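Local coordinates for protein zebrafish RNase5 (Danio rerio, PDB 3LJE) that probably cleaves RNA as a ribonuclease of the pancreatic RNase/angiogenin family, at residues Leu73-Lys86 / Tyr98-Cys111. Residues are numbered along the deposited sequence; the frame is centred on the assembly and turned at random.
Sequences LFKSNQPFPVVTCK and YRGTSSTRYIVLGC
Phe80 through Lys86 run antiparallel to Tyr98 through Arg105, the segment axes 4.5 Å apart at 158°, while Leu73-Ser76 pair with Val108-Cys111 at a more open angle; the register shifts by two residues between Lys75 and Phe80. Reciprocal N-H...O bonds join Phe80 with Arg105, Val82 with Ser103, Thr84 with Thr101, Lys86 with Arg99 and Phe74 with Leu109.

At the shift, Ser76 N donates to Ile107 O nearly straight (2.9 Å, N-H...O 162°), but the return bond is taken over by the side chain. The Ser76 torsion (chi1 56°) sets OG between its backbone N and carbonyl carbon. There Ser76 OG accepts from Ile107 N at 3.1 Å and donates to Gln78 O at 2.7 Å, linking the turn to the opposing segment 98-111. Replacing Ser76 by alanine removes both bonds and is likely to leave Ile107 N without this acceptor and Gln78 O without its donor, the turn freer to move. The Tyr106 ring meets that turn edge-on at Ser76 O, and Pro79 lies alongside, its CD 3.6 Å from Tyr106 CZ and its N over one ring face toward the rim; water 1 bridges Tyr106 OH to Asn77 O. Ile107 CD1 stands over the centre of the Phe80 ring, 3.8 Å from its centroid, while Ile107 CG2 meets Val82 CG1. The same ring makes a cation-pi contact with Arg58.

Farther along, water 2 ties Thr84 OG1, Ser103 OG and Thr101 O together; Thr84 OG1 also bonds Thr50 OG1. At the other end Cys111 SG, disulfide-bonded to Cys63, approaches the Phe74 ring obliquely, 3.4 Å from Phe74 CD2. A long strand pairing with two strands in succession across a register break, pinned by disulfides Cys28-Cys85 and Cys63-Cys111, is characteristic of the bent antiparallel sheet of the pancreatic ribonuclease fold.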
loop_
_atom_site.group_PDB
_atom_site.type_symbol
_atom_site.label_atom_id
_atom_site.label_comp_id
_atom_site.label_asym_id
_atom_site.label_seq_id
_atom_site.Cartn_x
_atom_site.Cartn_y
_atom_site.Cartn_z
ATOM N N LEU A 73 13.127 -6.726 -5.028
ATOM C CA LEU A 73 12.237 -6.332 -3.935
ATOM C C LEU A 73 12.429 -7.240 -2.735
ATOM O O LEU A 73 13.383 -8.087 -2.708
ATOM C CB LEU A 73 10.840 -6.416 -4.502
ATOM C CG LEU A 73 10.656 -5.560 -5.821
ATOM C CD1 LEU A 73 9.183 -5.738 -6.386
ATOM C CD2 LEU A 73 10.942 -4.094 -5.502
ATOM N N PHE A 74 11.479 -7.179 -1.760
ATOM C CA PHE A 74 11.682 -7.980 -0.518
ATOM C C PHE A 74 10.325 -8.558 -0.121
ATOM O O PHE A 74 9.308 -7.780 -0.041
ATOM C CB PHE A 74 12.205 -7.060 0.569
ATOM C CG PHE A 74 13.559 -6.574 0.283
ATOM C CD1 PHE A 74 14.654 -7.399 0.584
ATOM C CD2 PHE A 74 13.724 -5.384 -0.466
ATOM C CE1 PHE A 74 16.009 -7.052 0.138
ATOM C CE2 PHE A 74 15.050 -4.994 -0.955
ATOM C CZ PHE A 74 16.196 -5.861 -0.622
ATOM N N LYS A 75 10.298 -9.892 0.136
ATOM C CA LYS A 75 9.003 -10.548 0.336
ATOM C C LYS A 75 8.902 -10.920 1.854
ATOM O O LYS A 75 9.873 -11.345 2.466
ATOM C CB LYS A 75 8.944 -11.823 -0.515
ATOM C CG LYS A 75 7.647 -12.592 -0.463
ATOM C CD LYS A 75 7.613 -13.593 -1.661
ATOM C CE LYS A 75 6.238 -14.191 -1.806
ATOM N NZ LYS A 75 6.187 -15.231 -2.881
ATOM N N SER A 76 7.714 -10.737 2.435
ATOM C CA SER A 76 7.535 -11.099 3.828
ATOM C C SER A 76 7.788 -12.637 3.954
ATOM O O SER A 76 7.564 -13.371 2.979
ATOM C CB SER A 76 6.077 -10.771 4.280
ATOM O OG SER A 76 5.088 -11.386 3.487
ATOM N N ASN A 77 8.142 -13.057 5.178
ATOM C CA ASN A 77 8.420 -14.498 5.441
ATOM C C ASN A 77 7.093 -15.177 5.921
ATOM O O ASN A 77 7.054 -16.402 6.205
ATOM C CB ASN A 77 9.534 -14.632 6.466
ATOM C CG ASN A 77 9.188 -14.048 7.862
ATOM O OD1 ASN A 77 8.009 -13.778 8.192
ATOM N ND2 ASN A 77 10.193 -13.875 8.661
ATOM N N GLN A 78 5.994 -14.430 5.883
ATOM C CA GLN A 78 4.667 -14.971 6.329
ATOM C C GLN A 78 3.551 -14.089 5.711
ATOM O O GLN A 78 3.826 -12.906 5.348
ATOM C CB GLN A 78 4.503 -14.833 7.884
ATOM C CG GLN A 78 4.726 -13.392 8.413
ATOM C CD GLN A 78 4.940 -13.369 9.914
ATOM O OE1 GLN A 78 3.955 -13.306 10.664
ATOM N NE2 GLN A 78 6.202 -13.442 10.371
ATOM N N PRO A 79 2.351 -14.620 5.551
ATOM C CA PRO A 79 1.239 -13.815 4.979
ATOM C C PRO A 79 0.970 -12.576 5.859
ATOM O O PRO A 79 1.310 -12.548 7.072
ATOM C CB PRO A 79 -0.001 -14.770 5.069
ATOM C CG PRO A 79 0.621 -16.202 5.087
ATOM C CD PRO A 79 1.891 -16.009 5.918
ATOM N N PHE A 80 0.476 -11.540 5.217
ATOM C CA PHE A 80 0.034 -10.360 5.993
ATOM C C PHE A 80 -1.384 -10.222 5.622
ATOM O O PHE A 80 -1.825 -10.591 4.523
ATOM C CB PHE A 80 0.744 -9.003 5.563
ATOM C CG PHE A 80 1.965 -8.709 6.337
ATOM C CD1 PHE A 80 3.136 -9.549 6.275
ATOM C CD2 PHE A 80 2.030 -7.570 7.160
ATOM C CE1 PHE A 80 4.252 -9.212 6.968
ATOM C CE2 PHE A 80 3.161 -7.277 7.833
ATOM C CZ PHE A 80 4.298 -8.074 7.752
ATOM N N PRO A 81 -2.187 -9.651 6.554
ATOM C CA PRO A 81 -3.571 -9.356 6.238
ATOM C C PRO A 81 -3.658 -8.134 5.361
ATOM O O PRO A 81 -3.055 -7.105 5.664
ATOM C CB PRO A 81 -4.228 -9.097 7.586
ATOM C CG PRO A 81 -3.126 -8.517 8.425
ATOM C CD PRO A 81 -1.829 -8.834 7.727
ATOM N N VAL A 82 -4.426 -8.177 4.305
ATOM C CA VAL A 82 -4.573 -7.009 3.445
ATOM C C VAL A 82 -5.992 -6.820 2.970
ATOM O O VAL A 82 -6.773 -7.763 2.901
ATOM C CB VAL A 82 -3.687 -7.050 2.127
ATOM C CG1 VAL A 82 -2.121 -7.258 2.540
ATOM C CG2 VAL A 82 -4.211 -8.191 1.124
ATOM N N VAL A 83 -6.308 -5.564 2.620
ATOM C CA VAL A 83 -7.575 -5.273 1.960
ATOM C C VAL A 83 -7.209 -4.626 0.643
ATOM O O VAL A 83 -6.500 -3.580 0.634
ATOM C CB VAL A 83 -8.463 -4.277 2.773
ATOM C CG1 VAL A 83 -9.554 -3.632 1.757
ATOM C CG2 VAL A 83 -9.039 -5.012 3.969
ATOM N N THR A 84 -7.606 -5.246 -0.462
ATOM C CA THR A 84 -7.369 -4.683 -1.791
ATOM C C THR A 84 -8.585 -3.974 -2.360
ATOM O O THR A 84 -9.712 -4.575 -2.407
ATOM C CB THR A 84 -6.926 -5.782 -2.781
ATOM O OG1 THR A 84 -5.692 -6.337 -2.279
ATOM C CG2 THR A 84 -6.682 -5.183 -4.152
ATOM N N CYS A 85 -8.407 -2.693 -2.790
ATOM C CA CYS A 85 -9.541 -1.910 -3.317
ATOM C C CYS A 85 -9.395 -1.889 -4.837
ATOM O O CYS A 85 -8.364 -1.479 -5.273
ATOM C CB CYS A 85 -9.476 -0.437 -2.791
ATOM S SG CYS A 85 -9.723 -0.453 -0.980
ATOM N N LYS A 86 -10.385 -2.370 -5.599
ATOM C CA LYS A 86 -10.289 -2.383 -7.069
ATOM C C LYS A 86 -11.397 -1.536 -7.647
ATOM O O LYS A 86 -12.538 -1.671 -7.283
ATOM C CB LYS A 86 -10.449 -3.794 -7.662
ATOM C CG LYS A 86 -9.539 -4.765 -7.005
ATOM C CD LYS A 86 -9.747 -6.250 -7.490
ATOM C CE LYS A 86 -9.418 -7.161 -6.232
ATOM N NZ LYS A 86 -8.112 -7.905 -6.483
ATOM N N TYR A 98 -15.139 1.695 -5.715
ATOM C CA TYR A 98 -14.306 0.475 -5.538
ATOM C C TYR A 98 -15.036 -0.717 -4.937
ATOM O O TYR A 98 -16.051 -0.550 -4.248
ATOM C CB TYR A 98 -13.124 0.835 -4.592
ATOM C CG TYR A 98 -12.189 1.819 -5.166
ATOM C CD1 TYR A 98 -11.070 1.374 -5.931
ATOM C CD2 TYR A 98 -12.421 3.193 -5.063
ATOM C CE1 TYR A 98 -10.247 2.254 -6.553
ATOM C CE2 TYR A 98 -11.587 4.087 -5.722
ATOM C CZ TYR A 98 -10.507 3.597 -6.453
ATOM O OH TYR A 98 -9.633 4.433 -7.061
ATOM N N ARG A 99 -14.476 -1.923 -5.121
ATOM C CA ARG A 99 -15.012 -3.091 -4.455
ATOM C C ARG A 99 -13.824 -3.516 -3.636
ATOM O O ARG A 99 -12.697 -3.468 -4.125
ATOM C CB ARG A 99 -15.354 -4.153 -5.501
ATOM C CG ARG A 99 -15.650 -5.573 -4.989
ATOM C CD ARG A 99 -16.968 -5.734 -4.120
ATOM N NE ARG A 99 -18.277 -5.434 -4.782
ATOM C CZ ARG A 99 -18.556 -5.521 -6.105
ATOM N NH1 ARG A 99 -17.622 -5.897 -6.984
ATOM N NH2 ARG A 99 -19.792 -5.227 -6.555
ATOM N N GLY A 100 -14.012 -3.933 -2.415
ATOM C CA GLY A 100 -12.862 -4.335 -1.614
ATOM C C GLY A 100 -12.848 -5.854 -1.351
ATOM O O GLY A 100 -13.919 -6.464 -1.256
ATOM N N THR A 101 -11.663 -6.446 -1.251
ATOM C CA THR A 101 -11.525 -7.860 -0.921
ATOM C C THR A 101 -10.490 -8.001 0.181
ATOM O O THR A 101 -9.438 -7.348 0.141
ATOM C CB THR A 101 -10.996 -8.634 -2.123
ATOM O OG1 THR A 101 -11.924 -8.530 -3.188
ATOM C CG2 THR A 101 -10.828 -10.128 -1.743
ATOM N N SER A 102 -10.784 -8.743 1.233
ATOM C CA SER A 102 -9.735 -8.842 2.215
ATOM C C SER A 102 -9.123 -10.242 1.990
ATOM O O SER A 102 -9.849 -11.232 1.686
ATOM C CB SER A 102 -10.279 -8.695 3.622
ATOM O OG SER A 102 -10.663 -9.938 4.149
ATOM N N SER A 103 -7.804 -10.311 2.064
ATOM C CA SER A 103 -7.235 -11.602 1.866
ATOM C C SER A 103 -5.948 -11.638 2.568
ATOM O O SER A 103 -5.550 -10.662 3.260
ATOM C CB SER A 103 -7.020 -11.887 0.392
ATOM O OG SER A 103 -5.978 -11.043 0.005
ATOM N N THR A 104 -5.255 -12.768 2.472
ATOM C CA THR A 104 -3.998 -12.798 3.142
ATOM C C THR A 104 -2.967 -13.238 2.077
ATOM O O THR A 104 -3.232 -14.114 1.279
ATOM C CB THR A 104 -4.031 -13.769 4.378
ATOM O OG1 THR A 104 -4.131 -15.138 3.946
ATOM C CG2 THR A 104 -5.290 -13.501 5.250
ATOM N N ARG A 105 -1.820 -12.636 2.109
ATOM C CA ARG A 105 -0.828 -12.942 1.150
ATOM C C ARG A 105 0.525 -12.497 1.582
ATOM O O ARG A 105 0.696 -11.658 2.450
ATOM C CB ARG A 105 -1.210 -12.242 -0.171
ATOM C CG ARG A 105 -1.322 -10.764 -0.092
ATOM C CD ARG A 105 -1.753 -10.138 -1.487
ATOM N NE ARG A 105 -0.672 -10.396 -2.477
ATOM C CZ ARG A 105 0.192 -9.497 -2.996
ATOM N NH1 ARG A 105 0.111 -8.212 -2.646
ATOM N NH2 ARG A 105 1.128 -9.875 -3.893
ATOM N N TYR A 106 1.551 -13.089 0.941
ATOM C CA TYR A 106 2.908 -12.689 1.172
ATOM C C TYR A 106 3.051 -11.326 0.448
ATOM O O TYR A 106 2.835 -11.275 -0.777
ATOM C CB TYR A 106 3.898 -13.742 0.546
ATOM C CG TYR A 106 3.885 -15.001 1.418
ATOM C CD1 TYR A 106 4.713 -15.128 2.456
ATOM C CD2 TYR A 106 2.928 -16.028 1.169
ATOM C CE1 TYR A 106 4.668 -16.246 3.319
ATOM C CE2 TYR A 106 2.854 -17.186 2.015
ATOM C CZ TYR A 106 3.742 -17.270 3.075
ATOM O OH TYR A 106 3.775 -18.411 3.843
ATOM N N ILE A 107 3.465 -10.284 1.140
ATOM C CA ILE A 107 3.539 -8.995 0.530
ATOM C C ILE A 107 4.987 -8.795 0.039
ATOM O O ILE A 107 5.929 -9.245 0.689
ATOM C CB ILE A 107 3.126 -7.882 1.501
ATOM C CG1 ILE A 107 3.976 -7.924 2.817
ATOM C CG2 ILE A 107 1.602 -8.030 1.805
ATOM C CD1 ILE A 107 3.793 -6.717 3.750
ATOM N N VAL A 108 5.086 -8.047 -1.063
ATOM C CA VAL A 108 6.377 -7.769 -1.698
ATOM C C VAL A 108 6.525 -6.249 -1.728
ATOM O O VAL A 108 5.670 -5.576 -2.298
ATOM C CB VAL A 108 6.350 -8.326 -3.111
ATOM C CG1 VAL A 108 7.740 -7.973 -3.779
ATOM C CG2 VAL A 108 6.142 -9.898 -3.020
ATOM N N LEU A 109 7.618 -5.776 -1.158
ATOM C CA LEU A 109 7.896 -4.343 -1.040
ATOM C C LEU A 109 9.195 -3.910 -1.691
ATOM O O LEU A 109 10.124 -4.728 -1.778
ATOM C CB LEU A 109 8.062 -4.016 0.430
ATOM C CG LEU A 109 6.916 -4.453 1.409
ATOM C CD1 LEU A 109 7.266 -3.955 2.885
ATOM C CD2 LEU A 109 5.548 -3.990 0.863
ATOM N N GLY A 110 9.237 -2.666 -2.151
ATOM C CA GLY A 110 10.503 -2.035 -2.560
ATOM C C GLY A 110 10.943 -1.418 -1.257
ATOM O O GLY A 110 10.103 -0.901 -0.441
ATOM N N CYS A 111 12.252 -1.469 -0.985
ATOM C CA CYS A 111 12.839 -0.949 0.238
ATOM C C CYS A 111 14.059 -0.091 -0.107
ATOM O O CYS A 111 14.752 -0.362 -1.092
ATOM C CB CYS A 111 13.362 -2.100 1.101
ATOM S SG CYS A 111 12.074 -3.310 1.591
HETATM O O HOH W 1 5.317 -18.541 6.139
HETATM O O HOH W 2 -6.922 -8.692 -1.350
#